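Local coordinates for protein 2-C-methyl-D-erythritol 2,4-cyclodiphosphate synthase (Thermus thermophilus, PDB 1IV3) that converts 4-diphosphocytidyl-2-C-methyl-D-erythritol 2-phosphate into 2-C-methyl-D-erythritol 2,4-cyclodiphosphate with release of CMP, a step of non-mevalonate isoprenoid synthesis that needs a divalent metal, at residues G88-D101 against A138-D151. The protein carries 3 engineered substitutions. Residues are numbered along the deposited sequence; the frame is centred on the assembly and turned at random.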
ATOM      1  N   GLY A  88      21.994   2.628 -13.213  1.00 17.08           N
ATOM      2  CA  GLY A  88      21.356   2.710 -14.506  1.00 16.32           C
ATOM      3  C   GLY A  88      19.896   3.088 -14.472  1.00 17.36           C
ATOM      4  O   GLY A  88      19.222   3.110 -15.505  1.00 20.40           O
ATOM      5  N   ALA A  89      19.318   3.413 -13.315  1.00 16.96           N
ATOM      6  CA  ALA A  89      17.878   3.683 -13.309  1.00 12.53           C
ATOM      7  C   ALA A  89      17.515   5.027 -13.908  1.00 15.14           C
ATOM      8  O   ALA A  89      18.259   6.013 -13.820  1.00 16.66           O
ATOM      9  CB  ALA A  89      17.427   3.636 -11.856  1.00 21.27           C
ATOM     10  N   LYS A  90      16.344   5.083 -14.533  1.00 14.46           N
ATOM     11  CA  LYS A  90      15.710   6.308 -14.971  1.00 12.73           C
ATOM     12  C   LYS A  90      14.340   6.384 -14.270  1.00 15.71           C
ATOM     13  O   LYS A  90      13.415   5.672 -14.655  1.00 18.44           O
ATOM     14  CB  LYS A  90      15.439   6.404 -16.464  1.00 16.02           C
ATOM     15  CG  LYS A  90      16.455   7.100 -17.323  1.00 36.16           C
ATOM     16  CD  LYS A  90      17.886   6.641 -17.121  1.00 48.17           C
ATOM     17  CE  LYS A  90      18.864   7.647 -17.728  1.00 53.44           C
ATOM     18  NZ  LYS A  90      20.009   6.963 -18.389  1.00 61.68           N
ATOM     19  N   LEU A  91      14.226   7.222 -13.255  1.00 12.34           N
ATOM     20  CA  LEU A  91      12.908   7.338 -12.625  1.00 12.53           C
ATOM     21  C   LEU A  91      11.876   7.777 -13.649  1.00 13.45           C
ATOM     22  O   LEU A  91      12.150   8.685 -14.436  1.00 14.27           O
ATOM     23  CB  LEU A  91      13.009   8.332 -11.478  1.00 19.26           C
ATOM     24  CG  LEU A  91      11.813   8.505 -10.551  1.00 22.54           C
ATOM     25  CD1 LEU A  91      11.240   7.180 -10.044  1.00 17.06           C
ATOM     26  CD2 LEU A  91      12.265   9.389  -9.382  1.00 27.56           C
ATOM     27  N   LEU A  92      10.706   7.146 -13.661  1.00 10.61           N
ATOM     28  CA  LEU A  92       9.624   7.482 -14.572  1.00 11.16           C
ATOM     29  C   LEU A  92       8.402   8.073 -13.890  1.00 10.00           C
ATOM     30  O   LEU A  92       7.735   8.952 -14.422  1.00 12.79           O
ATOM     31  CB  LEU A  92       9.142   6.243 -15.359  1.00 14.44           C
ATOM     32  CG  LEU A  92       7.978   6.543 -16.313  1.00 28.22           C
ATOM     33  CD1 LEU A  92       8.333   7.570 -17.376  1.00 35.66           C
ATOM     34  CD2 LEU A  92       7.506   5.262 -16.991  1.00 36.87           C
ATOM     35  N   GLN A  93       8.080   7.550 -12.691  1.00 11.71           N
ATOM     36  CA  GLN A  93       6.823   7.983 -12.084  1.00  7.97           C
ATOM     37  C   GLN A  93       6.818   7.798 -10.581  1.00  8.86           C
ATOM     38  O   GLN A  93       7.454   6.817 -10.136  1.00 12.01           O
ATOM     39  CB  GLN A  93       5.662   7.147 -12.675  1.00 11.29           C
ATOM     40  CG  GLN A  93       4.298   7.709 -12.267  1.00 13.88           C
ATOM     41  CD  GLN A  93       3.156   7.299 -13.188  1.00 15.01           C
ATOM     42  OE1 GLN A  93       2.087   7.938 -13.205  1.00 14.67           O
ATOM     43  NE2 GLN A  93       3.405   6.215 -13.912  1.00  9.33           N
ATOM     44  N   ALA A  94       6.127   8.664  -9.838  1.00  7.63           N
ATOM     45  CA  ALA A  94       5.928   8.399  -8.408  1.00  9.58           C
ATOM     46  C   ALA A  94       4.456   8.636  -8.082  1.00 12.04           C
ATOM     47  O   ALA A  94       3.904   9.647  -8.499  1.00 10.56           O
ATOM     48  CB  ALA A  94       6.838   9.255  -7.528  1.00 11.42           C
ATOM     49  N   SER A  95       3.842   7.707  -7.346  1.00 10.50           N
ATOM     50  CA  SER A  95       2.436   7.822  -6.997  1.00  7.29           C
ATOM     51  C   SER A  95       2.323   7.572  -5.507  1.00 15.10           C
ATOM     52  O   SER A  95       2.761   6.504  -5.070  1.00 15.83           O
ATOM     53  CB  SER A  95       1.599   6.799  -7.775  1.00 12.19           C
ATOM     54  OG  SER A  95       0.224   6.969  -7.436  1.00 15.69           O
ATOM     55  N   LEU A  96       1.792   8.537  -4.753  1.00 11.75           N
ATOM     56  CA  LEU A  96       1.755   8.287  -3.310  1.00 13.95           C
ATOM     57  C   LEU A  96       0.521   8.891  -2.660  1.00 15.06           C
ATOM     58  O   LEU A  96      -0.071   9.812  -3.212  1.00 10.07           O
ATOM     59  CB  LEU A  96       2.992   8.864  -2.629  1.00 11.04           C
ATOM     60  CG  LEU A  96       3.084  10.389  -2.616  1.00  9.02           C
ATOM     61  CD1 LEU A  96       4.084  10.870  -1.570  1.00 13.22           C
ATOM     62  CD2 LEU A  96       3.511  10.907  -3.984  1.00 12.58           C
ATOM     63  N   VAL A  97       0.218   8.326  -1.491  1.00  9.42           N
ATOM     64  CA  VAL A  97      -0.917   8.796  -0.712  1.00  7.97           C
ATOM     65  C   VAL A  97      -0.421   9.286   0.646  1.00 11.95           C
ATOM     66  O   VAL A  97       0.327   8.584   1.325  1.00 11.50           O
ATOM     67  CB  VAL A  97      -1.932   7.675  -0.444  1.00  9.90           C
ATOM     68  CG1 VAL A  97      -3.157   8.172   0.292  1.00 10.82           C
ATOM     69  CG2 VAL A  97      -2.346   7.031  -1.774  1.00 12.89           C
ATOM     70  N   LEU A  98      -0.879  10.479   0.996  1.00 10.57           N
ATOM     71  CA  LEU A  98      -0.671  11.021   2.320  1.00 14.13           C
ATOM     72  C   LEU A  98      -1.995  10.998   3.092  1.00 16.90           C
ATOM     73  O   LEU A  98      -3.000  11.481   2.566  1.00 12.02           O
ATOM     74  CB  LEU A  98      -0.171  12.451   2.273  1.00 12.23           C
ATOM     75  CG  LEU A  98       1.031  12.668   1.363  1.00 14.94           C
ATOM     76  CD1 LEU A  98       1.525  14.105   1.545  1.00 17.35           C
ATOM     77  CD2 LEU A  98       2.134  11.664   1.650  1.00 17.25           C
ATOM     78  N   THR A  99      -1.898  10.448   4.300  1.00 10.39           N
ATOM     79  CA  THR A  99      -3.072  10.314   5.155  1.00 12.87           C
ATOM     80  C   THR A  99      -2.838  11.013   6.479  1.00 16.06           C
ATOM     81  O   THR A  99      -1.852  10.749   7.177  1.00 14.73           O
ATOM     82  CB  THR A  99      -3.383   8.825   5.400  1.00 12.52           C
ATOM     83  OG1 THR A  99      -3.569   8.165   4.140  1.00 13.41           O
ATOM     84  CG2 THR A  99      -4.667   8.674   6.183  1.00 11.93           C
ATOM     85  N   LEU A 100      -3.734  11.925   6.818  1.00 15.03           N
ATOM     86  CA  LEU A 100      -3.693  12.622   8.109  1.00 17.67           C
ATOM     87  C   LEU A 100      -5.010  13.372   8.303  1.00 19.43           C
ATOM     88  O   LEU A 100      -5.634  13.807   7.327  1.00 13.17           O
ATOM     89  CB  LEU A 100      -2.491  13.554   8.204  1.00 19.89           C
ATOM     90  CG  LEU A 100      -2.521  14.881   7.445  1.00 14.41           C
ATOM     91  CD1 LEU A 100      -1.240  15.682   7.681  1.00 20.41           C
ATOM     92  CD2 LEU A 100      -2.721  14.660   5.960  1.00 18.32           C
ATOM     93  N   ASP A 101      -5.451  13.489   9.553  1.00 17.91           N
ATOM     94  CA  ASP A 101      -6.763  14.096   9.799  1.00 19.08           C
ATOM     95  C   ASP A 101      -6.699  15.612   9.786  1.00 20.01           C
ATOM     96  O   ASP A 101      -7.705  16.271   9.503  1.00 22.98           O
ATOM     97  CB  ASP A 101      -7.335  13.553  11.120  1.00 22.27           C
ATOM     98  CG  ASP A 101      -7.587  12.060  11.037  1.00 21.64           C
ATOM     99  OD1 ASP A 101      -7.078  11.386  10.118  1.00 25.98           O
ATOM    100  OD2 ASP A 101      -8.334  11.520  11.884  1.00 45.74           O
ATOM    101  N   ALA A 138      -6.555   6.777  12.627  1.00 23.63           N
ATOM    102  CA  ALA A 138      -5.237   7.178  13.094  1.00 18.99           C
ATOM    103  C   ALA A 138      -5.180   8.696  13.195  1.00 20.35           C
ATOM    104  O   ALA A 138      -4.524   9.353  12.392  1.00 19.07           O
ATOM    105  CB  ALA A 138      -4.147   6.674  12.153  1.00 17.50           C
ATOM    106  N   PRO A 139      -5.887   9.287  14.150  1.00 21.61           N
ATOM    107  CA  PRO A 139      -6.058  10.745  14.185  1.00 21.70           C
ATOM    108  C   PRO A 139      -4.835  11.501  14.651  1.00 16.76           C
ATOM    109  O   PRO A 139      -4.776  12.724  14.638  1.00 24.07           O
ATOM    110  CB  PRO A 139      -7.156  10.928  15.253  1.00 22.46           C
ATOM    111  CG  PRO A 139      -6.882   9.788  16.185  1.00 19.03           C
ATOM    112  CD  PRO A 139      -6.579   8.619  15.274  1.00 22.70           C
ATOM    113  N   SER A 140      -3.823  10.764  15.100  1.00 16.47           N
ATOM    114  CA  SER A 140      -2.653  11.468  15.580  1.00 17.93           C
ATOM    115  C   SER A 140      -1.385  11.049  14.846  1.00 26.90           C
ATOM    116  O   SER A 140      -0.293  11.217  15.387  1.00 19.80           O
ATOM    117  CB  SER A 140      -2.533  11.228  17.094  1.00 31.10           C
ATOM    118  OG  SER A 140      -3.556  11.950  17.771  1.00 35.07           O
ATOM    119  N   HIS A 141      -1.503  10.521  13.626  1.00 19.08           N
ATOM    120  CA  HIS A 141      -0.318  10.220  12.828  1.00 14.12           C
ATOM    121  C   HIS A 141      -0.474  10.803  11.424  1.00 12.94           C
ATOM    122  O   HIS A 141      -1.587  10.991  10.934  1.00 14.29           O
ATOM    123  CB  HIS A 141      -0.057   8.727  12.690  1.00 15.49           C
ATOM    124  CG  HIS A 141       0.340   8.025  13.946  1.00 17.99           C
ATOM    125  ND1 HIS A 141       1.585   7.479  14.124  1.00 21.91           N
ATOM    126  CD2 HIS A 141      -0.360   7.766  15.085  1.00 15.25           C
ATOM    127  CE1 HIS A 141       1.641   6.926  15.328  1.00 23.07           C
ATOM    128  NE2 HIS A 141       0.485   7.083  15.926  1.00 21.97           N
ATOM    129  N   VAL A 142       0.664  11.070  10.804  1.00 13.94           N
ATOM    130  CA  VAL A 142       0.703  11.303   9.359  1.00 12.96           C
ATOM    131  C   VAL A 142       1.198  10.002   8.727  1.00 17.42           C
ATOM    132  O   VAL A 142       2.181   9.439   9.247  1.00 16.27           O
ATOM    133  CB  VAL A 142       1.580  12.491   8.975  1.00 15.41           C
ATOM    134  CG1 VAL A 142       2.993  12.391   9.579  1.00 14.35           C
ATOM    135  CG2 VAL A 142       1.653  12.623   7.459  1.00 12.81           C
ATOM    136  N   GLN A 143       0.540   9.511   7.676  1.00 12.08           N
ATOM    137  CA  GLN A 143       1.024   8.276   7.058  1.00  9.60           C
ATOM    138  C   GLN A 143       1.312   8.547   5.581  1.00 19.88           C
ATOM    139  O   GLN A 143       0.587   9.350   4.979  1.00 16.11           O
ATOM    140  CB  GLN A 143       0.017   7.150   7.162  1.00 11.24           C
ATOM    141  CG  GLN A 143      -0.463   6.870   8.579  1.00 13.95           C
ATOM    142  CD  GLN A 143      -1.706   5.993   8.631  1.00 22.76           C
ATOM    143  OE1 GLN A 143      -2.816   6.430   8.946  1.00 23.19           O
ATOM    144  NE2 GLN A 143      -1.524   4.718   8.305  1.00 17.03           N
ATOM    145  N   ALA A 144       2.322   7.904   5.006  1.00 10.14           N
ATOM    146  CA  ALA A 144       2.544   8.012   3.571  1.00  7.94           C
ATOM    147  C   ALA A 144       2.790   6.615   3.025  1.00  9.32           C
ATOM    148  O   ALA A 144       3.470   5.842   3.702  1.00 13.85           O
ATOM    149  CB  ALA A 144       3.739   8.895   3.223  1.00 11.78           C
ATOM    150  N   ARG A 145       2.268   6.330   1.837  1.00  8.30           N
ATOM    151  CA  ARG A 145       2.645   5.108   1.122  1.00  7.08           C
ATOM    152  C   ARG A 145       2.887   5.485  -0.326  1.00  9.22           C
ATOM    153  O   ARG A 145       2.120   6.290  -0.876  1.00 11.72           O
ATOM    154  CB  ARG A 145       1.572   4.025   1.258  1.00 14.51           C
ATOM    155  CG  ARG A 145       1.230   3.726   2.719  1.00 14.19           C
ATOM    156  CD  ARG A 145       0.284   2.528   2.832  1.00 19.65           C
ATOM    157  NE  ARG A 145       0.210   2.123   4.245  1.00 23.33           N
ATOM    158  CZ  ARG A 145      -0.662   2.719   5.051  1.00 27.80           C
ATOM    159  NH1 ARG A 145      -1.461   3.655   4.556  1.00 19.45           N
ATOM    160  NH2 ARG A 145      -0.725   2.359   6.323  1.00 46.83           N
ATOM    161  N   ALA A 146       3.964   4.941  -0.896  1.00  6.29           N
ATOM    162  CA  ALA A 146       4.418   5.373  -2.204  1.00  9.49           C
ATOM    163  C   ALA A 146       4.819   4.197  -3.098  1.00 12.34           C
ATOM    164  O   ALA A 146       5.427   3.267  -2.568  1.00 10.60           O
ATOM    165  CB  ALA A 146       5.632   6.306  -2.114  1.00 10.13           C
ATOM    166  N   VAL A 147       4.504   4.311  -4.389  1.00  9.34           N
ATOM    167  CA  VAL A 147       5.042   3.372  -5.392  1.00  8.52           C
ATOM    168  C   VAL A 147       5.855   4.182  -6.391  1.00  9.02           C
ATOM    169  O   VAL A 147       5.420   5.269  -6.822  1.00  9.73           O
ATOM    170  CB  VAL A 147       3.937   2.591  -6.122  1.00 11.91           C
ATOM    171  CG1 VAL A 147       4.470   1.501  -7.020  1.00 17.04           C
ATOM    172  CG2 VAL A 147       2.992   1.942  -5.109  1.00 12.31           C
ATOM    173  N   VAL A 148       7.020   3.690  -6.760  1.00  7.72           N
ATOM    174  CA  VAL A 148       7.760   4.381  -7.827  1.00  8.07           C
ATOM    175  C   VAL A 148       7.960   3.400  -8.977  1.00  8.27           C
ATOM    176  O   VAL A 148       8.001   2.164  -8.814  1.00  9.83           O
ATOM    177  CB  VAL A 148       9.125   4.927  -7.369  1.00  9.88           C
ATOM    178  CG1 VAL A 148       8.969   6.019  -6.324  1.00 11.87           C
ATOM    179  CG2 VAL A 148       9.975   3.784  -6.835  1.00  8.60           C
ATOM    180  N   LEU A 149       8.079   3.985 -10.165  1.00  9.45           N
ATOM    181  CA  LEU A 149       8.294   3.168 -11.364  1.00  9.37           C
ATOM    182  C   LEU A 149       9.537   3.704 -12.063  1.00 15.09           C
ATOM    183  O   LEU A 149       9.651   4.931 -12.192  1.00 12.39           O
ATOM    184  CB  LEU A 149       7.051   3.246 -12.231  1.00 17.63           C
ATOM    185  CG  LEU A 149       7.003   2.442 -13.526  1.00 24.57           C
ATOM    186  CD1 LEU A 149       7.035   0.952 -13.232  1.00 20.48           C
ATOM    187  CD2 LEU A 149       5.763   2.842 -14.330  1.00 17.88           C
ATOM    188  N   LEU A 150      10.405   2.807 -12.483  1.00 10.84           N
ATOM    189  CA  LEU A 150      11.665   3.224 -13.089  1.00 14.77           C
ATOM    190  C   LEU A 150      11.969   2.423 -14.358  1.00 15.73           C
ATOM    191  O   LEU A 150      11.722   1.219 -14.349  1.00 13.89           O
ATOM    192  CB  LEU A 150      12.813   3.034 -12.099  1.00 15.08           C
ATOM    193  CG  LEU A 150      12.661   3.706 -10.731  1.00 19.11           C
ATOM    194  CD1 LEU A 150      12.283   2.661  -9.697  1.00 11.75           C
ATOM    195  CD2 LEU A 150      13.924   4.432 -10.313  1.00 22.56           C
ATOM    196  N   ASP A 151      12.496   3.120 -15.347  1.00 16.60           N
ATOM    197  CA  ASP A 151      12.902   2.669 -16.664  1.00 30.14           C
ATOM    198  C   ASP A 151      11.788   2.708 -17.697  1.00 42.28           C
ATOM    199  O   ASP A 151      11.788   3.408 -18.704  1.00 32.87           O
ATOM    200  CB  ASP A 151      13.434   1.233 -16.562  1.00 37.11           C
ATOM    201  CG  ASP A 151      14.806   1.245 -15.915  1.00 37.51           C
ATOM    202  OD1 ASP A 151      15.120   2.303 -15.312  1.00 23.12           O
ATOM    203  OD2 ASP A 151      15.508   0.220 -16.035  1.00 39.76           O
TER
HETATM  204  O   HOH W   1      -3.858  12.323  11.654  1.00 18.20           O
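The carbonyl oxygen of L149 takes two backbone N-H groups, L92 N at 2.9 Å in the carbonyl plane and Q93 N at 3.1 Å, tilted 20° out of it. Two residues thus face one, a classic beta bulge. It turns L92 to the same side as L149, and the two leucines lie alongside, each CG anti to its own backbone N (chi1 179° and -178°), with their CD2 atoms 4.0 Å apart. On either side of the bulge 91-99 and 141-150 pair antiparallel in the mixed sheet of this IspF subunit, the latter between 91-99 and 3-14. After it the regular ladder runs from Q93-L149 to T99-Q143, where Q143 N reaches T99 O at 2.7 Å. L91, A94, L98 and A146 face helix 39-50; here CD2 of L98 rests 3.6 Å from CB of A144. The opposite face, with S95, V97 and R145, meets the trimer's second subunit, whose E7 forms a salt bridge with R145. At the substrate-binding end a water accepts from D101 N and donates to A138 O and H141 O, bridging the segments past the last strand pair. OD2 of D101 lies 3.3 Å from CA of P139, while OD1 is hydrogen-bonded to OG of substrate-site S134.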